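Local atomic coordinates of LPXTG cell wall surface protein (Streptococcus gordonii, PDB entry 4IGB), a protein that is anchored to the cell wall and probably acts as an adhesin; the chain comprises its N1 and N2 domains. Residues 374-379 / 387-392; 55-60 / 143-148; 93-98 / 102-107; 72-77 / 112-117. One frame throughout, in Å; residues are numbered along the deposited sequence.

Contact 1. Residues 374-379 / 387-392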
loop_
_atom_site.group_PDB
_atom_site.type_symbol
_atom_site.label_atom_id
_atom_site.label_comp_id
_atom_site.label_asym_id
_atom_site.label_seq_id
_atom_site.Cartn_x
_atom_site.Cartn_y
_atom_site.Cartn_z
ATOM N N VAL B 374 17.989 15.939 -10.617
ATOM C CA VAL B 374 19.225 15.308 -10.185
ATOM C C VAL B 374 18.997 13.817 -9.995
ATOM O O VAL B 374 18.064 13.411 -9.309
ATOM C CB VAL B 374 19.753 15.919 -8.884
ATOM C CG1 VAL B 374 20.948 15.109 -8.373
ATOM C CG2 VAL B 374 20.117 17.371 -9.109
ATOM N N LYS B 375 19.856 13.008 -10.610
ATOM C CA LYS B 375 19.758 11.557 -10.523
ATOM C C LYS B 375 21.041 11.024 -9.928
ATOM O O LYS B 375 22.121 11.242 -10.491
ATOM C CB LYS B 375 19.564 10.946 -11.917
ATOM C CG LYS B 375 18.440 11.584 -12.729
ATOM C CD LYS B 375 18.278 10.912 -14.092
ATOM C CE LYS B 375 17.242 11.641 -14.950
ATOM N NZ LYS B 375 16.753 10.791 -16.076
ATOM N N MET B 376 20.934 10.339 -8.792
ATOM C CA MET B 376 22.101 9.708 -8.190
ATOM C C MET B 376 22.495 8.569 -9.105
ATOM O O MET B 376 21.631 7.918 -9.673
ATOM C CB MET B 376 21.795 9.203 -6.777
ATOM C CG MET B 376 21.091 10.231 -5.905
ATOM S SD MET B 376 21.904 11.854 -5.914
ATOM C CE MET B 376 23.483 11.490 -5.123
ATOM N N THR B 377 23.797 8.348 -9.271
ATOM C CA THR B 377 24.282 7.274 -10.131
ATOM C C THR B 377 24.169 5.907 -9.457
ATOM O O THR B 377 24.064 5.808 -8.227
ATOM C CB THR B 377 25.765 7.461 -10.476
ATOM O OG1 THR B 377 26.520 7.467 -9.258
ATOM C CG2 THR B 377 25.984 8.759 -11.225
ATOM N N PRO B 378 24.204 4.840 -10.268
ATOM C CA PRO B 378 24.239 3.476 -9.733
ATOM C C PRO B 378 25.388 3.298 -8.727
ATOM O O PRO B 378 25.185 2.683 -7.673
ATOM C CB PRO B 378 24.465 2.625 -10.983
ATOM C CG PRO B 378 23.828 3.433 -12.091
ATOM C CD PRO B 378 24.096 4.866 -11.739
ATOM N N GLU B 379 26.559 3.856 -9.033
ATOM C CA GLU B 379 27.706 3.779 -8.125
ATOM C C GLU B 379 27.374 4.394 -6.762
ATOM O O GLU B 379 27.733 3.841 -5.727
ATOM C CB GLU B 379 28.959 4.447 -8.726
ATOM C CG GLU B 379 30.154 4.559 -7.749
ATOM C CD GLU B 379 31.224 5.595 -8.168
ATOM O OE1 GLU B 379 31.588 5.635 -9.372
ATOM O OE2 GLU B 379 31.703 6.367 -7.291
ATOM N N SER B 387 23.457 9.052 4.780
ATOM C CA SER B 387 23.290 10.435 5.207
ATOM C C SER B 387 22.442 11.250 4.236
ATOM O O SER B 387 22.344 10.918 3.053
ATOM C CB SER B 387 24.649 11.107 5.420
ATOM O OG SER B 387 25.385 10.425 6.427
ATOM N N ASP B 388 21.818 12.301 4.759
ATOM C CA ASP B 388 20.999 13.202 3.956
ATOM C C ASP B 388 21.762 13.671 2.728
ATOM O O ASP B 388 22.977 13.859 2.769
ATOM C CB ASP B 388 20.618 14.434 4.769
ATOM C CG ASP B 388 19.567 14.149 5.832
ATOM O OD1 ASP B 388 19.123 12.985 5.989
ATOM O OD2 ASP B 388 19.191 15.115 6.526
ATOM N N ILE B 389 21.042 13.882 1.637
ATOM C CA ILE B 389 21.635 14.489 0.455
ATOM C C ILE B 389 21.138 15.917 0.408
ATOM O O ILE B 389 19.955 16.157 0.588
ATOM C CB ILE B 389 21.228 13.738 -0.813
ATOM C CG1 ILE B 389 21.704 12.284 -0.708
ATOM C CG2 ILE B 389 21.740 14.463 -2.061
ATOM C CD1 ILE B 389 21.279 11.400 -1.861
ATOM N N ILE B 390 22.052 16.862 0.204
ATOM C CA ILE B 390 21.712 18.276 0.253
ATOM C C ILE B 390 21.985 18.886 -1.102
ATOM O O ILE B 390 23.117 18.847 -1.586
ATOM C CB ILE B 390 22.594 19.042 1.258
ATOM C CG1 ILE B 390 22.776 18.250 2.554
ATOM C CG2 ILE B 390 22.051 20.430 1.515
ATOM C CD1 ILE B 390 21.511 17.909 3.226
ATOM N N ILE B 391 20.962 19.466 -1.719
ATOM C CA ILE B 391 21.161 20.080 -3.024
ATOM C C ILE B 391 20.884 21.560 -2.931
ATOM O O ILE B 391 19.817 21.975 -2.470
ATOM C CB ILE B 391 20.251 19.474 -4.095
ATOM C CG1 ILE B 391 20.435 17.960 -4.155
ATOM C CG2 ILE B 391 20.499 20.143 -5.438
ATOM C CD1 ILE B 391 19.533 17.299 -5.137
ATOM N N THR B 392 21.850 22.356 -3.372
ATOM C CA THR B 392 21.692 23.799 -3.350
ATOM C C THR B 392 21.575 24.342 -4.774
ATOM O O THR B 392 22.493 24.198 -5.569
ATOM C CB THR B 392 22.867 24.449 -2.601
ATOM O OG1 THR B 392 22.953 23.854 -1.301
ATOM C CG2 THR B 392 22.647 25.942 -2.449
#

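Contact 2. Residues 55-60 / 143-148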
loop_
_atom_site.group_PDB
_atom_site.type_symbol
_atom_site.label_atom_id
_atom_site.label_comp_id
_atom_site.label_asym_id
_atom_site.label_seq_id
_atom_site.Cartn_x
_atom_site.Cartn_y
_atom_site.Cartn_z
ATOM N N PRO B 55 -16.853 -11.680 19.945
ATOM C CA PRO B 55 -17.372 -12.778 19.127
ATOM C C PRO B 55 -16.731 -14.114 19.480
ATOM O O PRO B 55 -15.575 -14.157 19.898
ATOM C CB PRO B 55 -16.974 -12.366 17.709
ATOM C CG PRO B 55 -15.743 -11.559 17.894
ATOM C CD PRO B 55 -15.910 -10.830 19.197
ATOM N N HIS B 56 -17.485 -15.192 19.309
ATOM C CA HIS B 56 -16.959 -16.533 19.507
ATOM C C HIS B 56 -16.358 -17.020 18.196
ATOM O O HIS B 56 -16.958 -16.856 17.135
ATOM C CB HIS B 56 -18.062 -17.481 19.975
ATOM C CG HIS B 56 -18.604 -17.151 21.330
ATOM N ND1 HIS B 56 -18.159 -17.767 22.480
ATOM C CD2 HIS B 56 -19.550 -16.266 21.721
ATOM C CE1 HIS B 56 -18.809 -17.279 23.520
ATOM N NE2 HIS B 56 -19.660 -16.366 23.087
ATOM N N TYR B 57 -15.169 -17.605 18.269
ATOM C CA TYR B 57 -14.469 -18.040 17.067
ATOM C C TYR B 57 -15.017 -19.342 16.494
ATOM O O TYR B 57 -14.970 -20.388 17.139
ATOM C CB TYR B 57 -12.969 -18.177 17.330
ATOM C CG TYR B 57 -12.183 -18.593 16.107
ATOM C CD1 TYR B 57 -11.732 -17.651 15.194
ATOM C CD2 TYR B 57 -11.901 -19.930 15.862
ATOM C CE1 TYR B 57 -11.018 -18.027 14.075
ATOM C CE2 TYR B 57 -11.187 -20.315 14.745
ATOM C CZ TYR B 57 -10.749 -19.359 13.855
ATOM O OH TYR B 57 -10.037 -19.737 12.741
ATOM N N GLU B 58 -15.530 -19.263 15.270
ATOM C CA GLU B 58 -15.979 -20.447 14.526
ATOM C C GLU B 58 -17.298 -21.095 14.991
ATOM O O GLU B 58 -18.166 -21.413 14.165
ATOM C CB GLU B 58 -14.873 -21.512 14.440
ATOM C CG GLU B 58 -15.311 -22.746 13.657
ATOM C CD GLU B 58 -14.162 -23.644 13.261
ATOM O OE1 GLU B 58 -13.099 -23.582 13.914
ATOM O OE2 GLU B 58 -14.325 -24.403 12.284
ATOM N N TYR B 59 -17.433 -21.302 16.299
ATOM C CA TYR B 59 -18.627 -21.918 16.881
ATOM C C TYR B 59 -19.065 -21.150 18.117
ATOM O O TYR B 59 -18.232 -20.651 18.863
ATOM C CB TYR B 59 -18.353 -23.369 17.292
ATOM C CG TYR B 59 -17.962 -24.287 16.161
ATOM C CD1 TYR B 59 -18.899 -24.705 15.227
ATOM C CD2 TYR B 59 -16.657 -24.754 16.040
ATOM C CE1 TYR B 59 -18.551 -25.553 14.191
ATOM C CE2 TYR B 59 -16.296 -25.604 15.004
ATOM C CZ TYR B 59 -17.251 -26.000 14.082
ATOM O OH TYR B 59 -16.903 -26.841 13.052
ATOM N N LEU B 60 -20.371 -21.076 18.342
ATOM C CA LEU B 60 -20.896 -20.434 19.541
ATOM C C LEU B 60 -20.256 -21.005 20.805
ATOM O O LEU B 60 -19.897 -20.261 21.723
ATOM C CB LEU B 60 -22.408 -20.592 19.605
ATOM C CG LEU B 60 -23.085 -19.886 20.772
ATOM C CD1 LEU B 60 -22.590 -18.443 20.889
ATOM C CD2 LEU B 60 -24.597 -19.938 20.599
ATOM N N GLU B 143 -9.974 -5.764 15.703
ATOM C CA GLU B 143 -8.578 -5.871 16.071
ATOM C C GLU B 143 -8.330 -7.082 16.961
ATOM O O GLU B 143 -7.452 -7.058 17.806
ATOM C CB GLU B 143 -8.068 -4.561 16.678
ATOM C CG GLU B 143 -8.048 -3.423 15.661
ATOM C CD GLU B 143 -7.626 -2.086 16.249
ATOM O OE1 GLU B 143 -6.698 -1.468 15.708
ATOM O OE2 GLU B 143 -8.236 -1.637 17.238
ATOM N N LEU B 144 -9.097 -8.149 16.756
ATOM C CA LEU B 144 -8.869 -9.388 17.507
ATOM C C LEU B 144 -7.458 -9.936 17.301
ATOM O O LEU B 144 -6.874 -10.501 18.222
ATOM C CB LEU B 144 -9.842 -10.499 17.100
ATOM C CG LEU B 144 -11.353 -10.398 17.273
ATOM C CD1 LEU B 144 -11.931 -11.810 17.316
ATOM C CD2 LEU B 144 -11.720 -9.605 18.518
ATOM N N TRP B 145 -6.934 -9.794 16.083
ATOM C CA TRP B 145 -5.708 -10.470 15.674
ATOM C C TRP B 145 -4.541 -9.500 15.519
ATOM O O TRP B 145 -3.451 -9.751 16.027
ATOM C CB TRP B 145 -5.950 -11.231 14.369
ATOM C CG TRP B 145 -7.217 -12.023 14.420
ATOM C CD1 TRP B 145 -8.309 -11.891 13.609
ATOM C CD2 TRP B 145 -7.534 -13.061 15.353
ATOM N NE1 TRP B 145 -9.284 -12.792 13.975
ATOM C CE2 TRP B 145 -8.832 -13.521 15.046
ATOM C CE3 TRP B 145 -6.846 -13.647 16.420
ATOM C CZ2 TRP B 145 -9.455 -14.544 15.763
ATOM C CZ3 TRP B 145 -7.471 -14.664 17.139
ATOM C CH2 TRP B 145 -8.761 -15.098 16.806
ATOM N N GLU B 146 -4.780 -8.406 14.800
ATOM C CA GLU B 146 -3.809 -7.330 14.654
ATOM C C GLU B 146 -4.542 -6.012 14.806
ATOM O O GLU B 146 -5.765 -5.951 14.652
ATOM C CB GLU B 146 -3.197 -7.301 13.250
ATOM C CG GLU B 146 -2.693 -8.601 12.689
ATOM C CD GLU B 146 -2.215 -8.438 11.246
ATOM O OE1 GLU B 146 -2.194 -7.289 10.740
ATOM O OE2 GLU B 146 -1.868 -9.459 10.619
ATOM N N SER B 147 -3.778 -4.959 15.070
ATOM C CA SER B 147 -4.288 -3.600 15.039
ATOM C C SER B 147 -4.643 -3.201 13.603
ATOM O O SER B 147 -4.011 -3.646 12.646
ATOM C CB SER B 147 -3.231 -2.631 15.583
ATOM O OG SER B 147 -3.032 -2.812 16.975
ATOM N N ASN B 148 -5.665 -2.371 13.456
ATOM C CA ASN B 148 -5.903 -1.702 12.185
ATOM C C ASN B 148 -6.020 -2.653 10.999
ATOM O O ASN B 148 -5.426 -2.432 9.953
ATOM C CB ASN B 148 -4.781 -0.693 11.936
ATOM C CG ASN B 148 -4.892 0.509 12.835
ATOM O OD1 ASN B 148 -5.955 1.114 12.937
ATOM N ND2 ASN B 148 -3.808 0.848 13.516
#

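Contact 3. Residues 93-98 / 102-107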
loop_
_atom_site.group_PDB
_atom_site.type_symbol
_atom_site.label_atom_id
_atom_site.label_comp_id
_atom_site.label_asym_id
_atom_site.label_seq_id
_atom_site.Cartn_x
_atom_site.Cartn_y
_atom_site.Cartn_z
ATOM N N LYS B 93 -15.679 2.476 2.653
ATOM C CA LYS B 93 -14.713 3.542 2.772
ATOM C C LYS B 93 -14.187 3.590 4.207
ATOM O O LYS B 93 -14.964 3.487 5.158
ATOM C CB LYS B 93 -15.353 4.879 2.389
ATOM C CG LYS B 93 -14.403 6.044 2.451
ATOM C CD LYS B 93 -15.120 7.352 2.199
ATOM C CE LYS B 93 -14.174 8.540 2.426
ATOM N NZ LYS B 93 -14.794 9.806 1.929
ATOM N N PHE B 94 -12.868 3.712 4.357
ATOM C CA PHE B 94 -12.281 4.054 5.641
ATOM C C PHE B 94 -11.809 5.488 5.550
ATOM O O PHE B 94 -10.921 5.794 4.773
ATOM C CB PHE B 94 -11.115 3.125 5.996
ATOM C CG PHE B 94 -11.509 1.687 6.144
ATOM C CD1 PHE B 94 -11.743 1.144 7.397
ATOM C CD2 PHE B 94 -11.632 0.871 5.028
ATOM C CE1 PHE B 94 -12.115 -0.195 7.536
ATOM C CE2 PHE B 94 -12.013 -0.467 5.152
ATOM C CZ PHE B 94 -12.246 -0.999 6.415
ATOM N N THR B 95 -12.419 6.370 6.337
ATOM C CA THR B 95 -12.122 7.795 6.256
ATOM C C THR B 95 -11.027 8.238 7.237
ATOM O O THR B 95 -11.064 7.900 8.416
ATOM C CB THR B 95 -13.391 8.654 6.516
ATOM O OG1 THR B 95 -14.417 8.299 5.584
ATOM C CG2 THR B 95 -13.074 10.137 6.351
ATOM N N ASN B 96 -10.086 9.040 6.749
ATOM C CA ASN B 96 -9.002 9.556 7.573
ATOM C C ASN B 96 -8.221 8.435 8.248
ATOM O O ASN B 96 -8.257 8.290 9.469
ATOM C CB ASN B 96 -9.529 10.533 8.628
ATOM C CG ASN B 96 -8.414 11.271 9.321
ATOM O OD1 ASN B 96 -7.277 11.267 8.844
ATOM N ND2 ASN B 96 -8.722 11.902 10.453
ATOM N N ILE B 97 -7.519 7.652 7.437
ATOM C CA ILE B 97 -6.784 6.490 7.908
ATOM C C ILE B 97 -5.383 6.905 8.298
ATOM O O ILE B 97 -4.601 6.094 8.795
ATOM C CB ILE B 97 -6.691 5.403 6.812
ATOM C CG1 ILE B 97 -5.776 5.853 5.673
ATOM C CG2 ILE B 97 -8.086 5.028 6.290
ATOM C CD1 ILE B 97 -5.782 4.883 4.488
ATOM N N GLY B 98 -5.067 8.172 8.045
ATOM C CA GLY B 98 -3.776 8.714 8.412
ATOM C C GLY B 98 -3.551 10.048 7.730
ATOM O O GLY B 98 -4.315 10.442 6.844
ATOM N N GLY B 102 1.282 16.071 4.946
ATOM C CA GLY B 102 0.315 17.097 5.291
ATOM C C GLY B 102 -1.123 16.811 4.858
ATOM O O GLY B 102 -2.036 17.572 5.185
ATOM N N LYS B 103 -1.338 15.713 4.137
ATOM C CA LYS B 103 -2.652 15.415 3.553
ATOM C C LYS B 103 -3.374 14.237 4.214
ATOM O O LYS B 103 -2.776 13.192 4.484
ATOM C CB LYS B 103 -2.509 15.128 2.053
ATOM C CG LYS B 103 -1.998 16.308 1.216
ATOM C CD LYS B 103 -1.700 15.844 -0.212
ATOM C CE LYS B 103 -1.666 17.003 -1.191
ATOM N NZ LYS B 103 -1.232 16.504 -2.534
ATOM N N GLN B 104 -4.669 14.401 4.453
ATOM C CA GLN B 104 -5.494 13.285 4.904
ATOM C C GLN B 104 -5.668 12.231 3.803
ATOM O O GLN B 104 -5.930 12.556 2.630
ATOM C CB GLN B 104 -6.864 13.769 5.373
ATOM C CG GLN B 104 -7.863 12.641 5.598
ATOM C CD GLN B 104 -9.239 13.160 5.991
ATOM O OE1 GLN B 104 -9.352 14.202 6.637
ATOM N NE2 GLN B 104 -10.291 12.441 5.589
ATOM N N VAL B 105 -5.533 10.970 4.204
ATOM C CA VAL B 105 -5.662 9.831 3.306
ATOM C C VAL B 105 -6.889 9.016 3.681
ATOM O O VAL B 105 -7.157 8.790 4.866
ATOM C CB VAL B 105 -4.405 8.924 3.355
ATOM C CG1 VAL B 105 -4.561 7.716 2.421
ATOM C CG2 VAL B 105 -3.162 9.722 2.986
ATOM N N ASP B 106 -7.643 8.607 2.665
ATOM C CA ASP B 106 -8.765 7.680 2.835
ATOM C C ASP B 106 -8.489 6.348 2.152
ATOM O O ASP B 106 -7.703 6.281 1.209
ATOM C CB ASP B 106 -10.065 8.257 2.262
ATOM C CG ASP B 106 -10.415 9.608 2.846
ATOM O OD1 ASP B 106 -10.224 9.818 4.059
ATOM O OD2 ASP B 106 -10.865 10.476 2.073
ATOM N N ALA B 107 -9.146 5.292 2.625
ATOM C CA ALA B 107 -9.075 4.002 1.959
ATOM C C ALA B 107 -10.437 3.603 1.411
ATOM O O ALA B 107 -11.478 3.892 2.005
ATOM C CB ALA B 107 -8.570 2.932 2.903
HETATM O O HOH W 1 -13.030 11.759 2.790
#

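Contact 4. Residues 72-77 / 112-117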
loop_
_atom_site.group_PDB
_atom_site.type_symbol
_atom_site.label_atom_id
_atom_site.label_comp_id
_atom_site.label_asym_id
_atom_site.label_seq_id
_atom_site.Cartn_x
_atom_site.Cartn_y
_atom_site.Cartn_z
ATOM N N PHE B 72 -19.587 -9.383 8.412
ATOM C CA PHE B 72 -20.341 -9.398 7.165
ATOM C C PHE B 72 -20.475 -10.812 6.637
ATOM O O PHE B 72 -19.474 -11.522 6.433
ATOM C CB PHE B 72 -19.660 -8.527 6.107
ATOM C CG PHE B 72 -19.550 -7.081 6.480
ATOM C CD1 PHE B 72 -18.542 -6.644 7.328
ATOM C CD2 PHE B 72 -20.437 -6.146 5.955
ATOM C CE1 PHE B 72 -18.424 -5.297 7.647
ATOM C CE2 PHE B 72 -20.336 -4.809 6.289
ATOM C CZ PHE B 72 -19.324 -4.381 7.133
ATOM N N THR B 73 -21.709 -11.226 6.401
ATOM C CA THR B 73 -21.945 -12.531 5.806
ATOM C C THR B 73 -22.816 -12.399 4.576
ATOM O O THR B 73 -23.387 -11.341 4.321
ATOM C CB THR B 73 -22.617 -13.489 6.810
ATOM O OG1 THR B 73 -23.956 -13.053 7.062
ATOM C CG2 THR B 73 -21.817 -13.543 8.133
ATOM N N LEU B 74 -22.908 -13.490 3.817
ATOM C CA LEU B 74 -23.684 -13.549 2.591
ATOM C C LEU B 74 -24.835 -14.545 2.750
ATOM O O LEU B 74 -24.625 -15.688 3.144
ATOM C CB LEU B 74 -22.778 -13.972 1.427
ATOM C CG LEU B 74 -21.841 -12.890 0.900
ATOM C CD1 LEU B 74 -20.763 -13.481 0.011
ATOM C CD2 LEU B 74 -22.643 -11.807 0.154
ATOM N N LYS B 75 -26.052 -14.099 2.456
ATOM C CA LYS B 75 -27.234 -14.967 2.490
ATOM C C LYS B 75 -27.260 -15.937 1.316
ATOM O O LYS B 75 -27.333 -15.514 0.162
ATOM C CB LYS B 75 -28.503 -14.119 2.449
ATOM C CG LYS B 75 -28.580 -13.094 3.565
ATOM C CD LYS B 75 -29.668 -12.060 3.296
ATOM C CE LYS B 75 -29.753 -11.074 4.452
ATOM N NZ LYS B 75 -30.562 -9.871 4.122
ATOM N N VAL B 76 -27.232 -17.238 1.598
ATOM C CA VAL B 76 -27.232 -18.216 0.516
ATOM C C VAL B 76 -28.634 -18.718 0.180
ATOM O O VAL B 76 -29.552 -18.620 0.989
ATOM C CB VAL B 76 -26.283 -19.407 0.803
ATOM C CG1 VAL B 76 -24.883 -18.899 1.029
ATOM C CG2 VAL B 76 -26.744 -20.184 1.999
ATOM N N ASP B 77 -28.805 -19.225 -1.035
ATOM C CA ASP B 77 -30.029 -19.934 -1.375
ATOM C C ASP B 77 -29.845 -21.368 -0.889
ATOM O O ASP B 77 -29.068 -22.127 -1.462
ATOM C CB ASP B 77 -30.269 -19.906 -2.883
ATOM C CG ASP B 77 -31.638 -20.451 -3.267
ATOM O OD1 ASP B 77 -32.149 -21.350 -2.563
ATOM O OD2 ASP B 77 -32.201 -19.972 -4.271
ATOM N N ASN B 112 -15.407 -6.755 -5.433
ATOM C CA ASN B 112 -15.903 -6.794 -6.803
ATOM C C ASN B 112 -16.756 -8.021 -6.993
ATOM O O ASN B 112 -17.747 -7.995 -7.714
ATOM C CB ASN B 112 -14.727 -6.826 -7.767
ATOM C CG ASN B 112 -13.770 -5.672 -7.529
ATOM O OD1 ASN B 112 -14.177 -4.502 -7.539
ATOM N ND2 ASN B 112 -12.502 -5.994 -7.273
ATOM N N LYS B 113 -16.358 -9.101 -6.328
ATOM C CA LYS B 113 -17.076 -10.352 -6.435
ATOM C C LYS B 113 -16.640 -11.280 -5.313
ATOM O O LYS B 113 -15.456 -11.350 -4.957
ATOM C CB LYS B 113 -16.819 -11.026 -7.794
ATOM C CG LYS B 113 -17.546 -12.351 -7.963
ATOM C CD LYS B 113 -17.219 -13.031 -9.294
ATOM C CE LYS B 113 -17.890 -12.301 -10.455
ATOM N NZ LYS B 113 -17.408 -12.806 -11.786
ATOM N N VAL B 114 -17.608 -11.975 -4.743
ATOM C CA VAL B 114 -17.314 -13.096 -3.860
ATOM C C VAL B 114 -18.065 -14.288 -4.414
ATOM O O VAL B 114 -19.271 -14.213 -4.658
ATOM C CB VAL B 114 -17.744 -12.820 -2.399
ATOM C CG1 VAL B 114 -17.502 -14.070 -1.499
ATOM C CG2 VAL B 114 -17.018 -11.579 -1.853
ATOM N N THR B 115 -17.343 -15.376 -4.639
ATOM C CA THR B 115 -17.942 -16.607 -5.131
ATOM C C THR B 115 -17.874 -17.669 -4.035
ATOM O O THR B 115 -16.794 -17.969 -3.512
ATOM C CB THR B 115 -17.189 -17.147 -6.374
ATOM O OG1 THR B 115 -17.130 -16.136 -7.391
ATOM C CG2 THR B 115 -17.886 -18.396 -6.919
ATOM N N LEU B 116 -19.032 -18.220 -3.694
ATOM C CA LEU B 116 -19.136 -19.332 -2.753
ATOM C C LEU B 116 -19.082 -20.635 -3.536
ATOM O O LEU B 116 -19.968 -20.911 -4.348
ATOM C CB LEU B 116 -20.466 -19.253 -1.981
ATOM C CG LEU B 116 -20.527 -18.466 -0.661
ATOM C CD1 LEU B 116 -19.591 -17.274 -0.624
ATOM C CD2 LEU B 116 -21.953 -18.036 -0.332
ATOM N N HIS B 117 -18.038 -21.422 -3.301
ATOM C CA HIS B 117 -17.889 -22.731 -3.920
ATOM C C HIS B 117 -18.445 -23.814 -3.005
ATOM O O HIS B 117 -17.875 -24.114 -1.954
ATOM C CB HIS B 117 -16.413 -23.022 -4.235
ATOM C CG HIS B 117 -15.846 -22.155 -5.318
ATOM N ND1 HIS B 117 -15.852 -22.524 -6.647
ATOM C CD2 HIS B 117 -15.279 -20.926 -5.273
ATOM C CE1 HIS B 117 -15.300 -21.566 -7.371
ATOM N NE2 HIS B 117 -14.948 -20.584 -6.561
#

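Contact 1. Residues 374-379 / 387-392
This is a purely apolar contact in the interior of the N2 domain, where V374 and M376 of strand 371-376 meet I391 and I389 of strand 389-397. The two strands do not pair with each other: the nearest CA atoms, V374 to I391, are 8.8 Å apart, a separation spanned by side chains. Each strand is hydrogen-bonded to other neighbours. Strand 371-376 lies between 333-338 and 363-368, and strand 389-397 lies between 310-317 and 343-352, so the contact ties two layers of a curled sheet together across its hydrophobic filling.

Two pairs carry it, both meeting tip to tip. I391 runs out straight, with CG1 anti to its carbonyl carbon (chi1 -55°) and the chain extended beyond, and its CD1 lies against the flank of the V374 isopropyl group, 4.0 Å from V374 CB and about equally near both methyls. One step along, M376 answers I389 differently. Its chain is bent at both chi2 and chi3, which curls the thioether round until CE is 3.9 Å from I389 CD1, with SD only slightly farther from the same methyl. M335 of strand 333-338 also touches both isoleucines, and Y363 packs on V374 and M376. From strand 343-352, beside 389-397, L348 reaches across to V374 and V350 packs on I389.

All four residues are buried and bring only methyl, methine and thioether surface to one another. Cohesion here therefore rests on dispersion and the exclusion of water, with shape, rather than directional bonding, setting how the layers fit.

Contact 2. Residues 55-60 / 143-148
The loop that joins strands 135-142 and 149-153 of the N-terminal domain leans on the short strand 56-57 and the proline just before it, with W145 meeting Y57 and L144 meeting P55. The side chains of W145 and Y57 cross at about a right angle: W145 CZ2, on the six-membered ring of the indole, is 3.9 Å from Y57 CD1, and Y57 CE1 is the next atom along. Y57 reaches it because CG is anti to its backbone N (chi1 -179°). Beside this pair, P55 CG touches L144 CD1 at 3.9 Å, the two side chains sliding past each other in opposite directions.

The connection is a hairpin loop in the antiparallel sheet that also holds strands 68-75 and 280-287, whereas 56-57 pairs with 157-158 in a small two-stranded sheet of its own. Y157 of that small sheet bonds the indole nitrogen of W145 through its hydroxyl and packs on P55 and L144, while the ring of Y65 meets that of W145, and Y65 is also touched by Y57.

L144 CB sits over the centre of one indole face of W145, 3.7 Å above its plane. Farther round the turn, N148 N donates to the anti lone pair of E143 OE1, at 2.6 Å, drawing the two ends of the loop together.

Contact 3. Residues 93-98 / 102-107
D106 OD1 is gripped by two hydrogen bonds, one from each strand of the hairpin. The backbone N of N96 comes to it across the contact at 2.8 Å, almost perfectly straight (178° at the hydrogen) and nearly in line with the carboxylate C-O bond. Q104 NE2, on the same strand as D106, donates at 3.0 Å to the syn lone pair from within its own amide plane. That grip holds the Q104 amide against the amide of N96, the two planes stacked 28° apart. The other oxygen, D106 OD2, receives a hydrogen bond from a water that in turn accepts from K93 NZ; the direct K93 NZ to D106 OD2 salt bridge is long, at 4.0 Å.

The carboxylate serves an irregularity in the strand. F94 and A107 form a regular antiparallel hydrogen-bonded pair, F94 N to A107 O being 2.7 Å. Beyond it the register slips: I97 N bonds V105 O and V105 N bonds G98 O, so the 93-98 side is longer at this point, and N96 N turns to D106 OD1 instead. On the apolar side, I97 CD1 fits between V105 CG1, at 3.7 Å, and A107 CB.

Strands 84-100 and 103-118 make this hairpin, set between strand 38-43, where V38 touches F94, and strand 170-182, where I180 packs on both I97 and V105.

Contact 4. Residues 72-77 / 112-117
Leucine and valine side chains from two facing sheets interlock here in the hydrophobic core of the N-terminal domain, a β-sandwich arrangement: L74 and V76 come from strand 68-75 and the residues just after it, V114 and L116 from strand 103-118. Backbones stay well apart, with L74 CA 9.1 Å from V114 CA.

L74 is the central piece. Its CD1 reaches V114 CG1 at 3.6 Å and lies only a little farther from V114 CB, so the methyl is seated against one branch and the root of the valine. The same L74 CD1 also touches L116 CD1, at 4.0 Å, and thus bridges two successive inward-pointing residues of the opposing strand. V114 offers CG1 because that branch stands anti to its backbone N (chi1 176°).

At the other end the side chains of V76 and L116 cross at about a right angle. V76 CG1 and L116 CD2 are modelled 3.3 Å apart, closer than two methyl carbons normally come, and the chi2 of L116, at 32°, is not a staggered one. Together these make the exact placement of the L116 side chain doubtful.

Around the contact, strand 68-75 lies between 47-53 and 135-142, and V47, F138 and V136 extend the apolar layer on its side. Strand 103-118 has 84-100 as one neighbour, from which F86 packs on L116, and 170-182 as the other, where N112 and K113 together face D175 in a classic β bulge.

How the contacts relate
Contacts 2, 3 and 4 belong to the N-terminal domain; contact 1 stands apart in N2, its centre 32 Å from that of contact 3 and 52 Å from that of contact 4. Strand 103-118 links contacts 3 and 4: its start forms the hairpin, its later part faces the opposite sheet, and the centres are 28 Å apart. Both contacts are nested along the chain within the loop closed by contact 2, whose nearest atoms come to about 7 Å from contact 3 and about 10 Å from contact 4. The sodium ion, held by D198, D200 and T248, lies about 9 Å from the Y57 side chain of contact 2, with a sulfate, probably from crystallisation, about 5 Å from that same side chain.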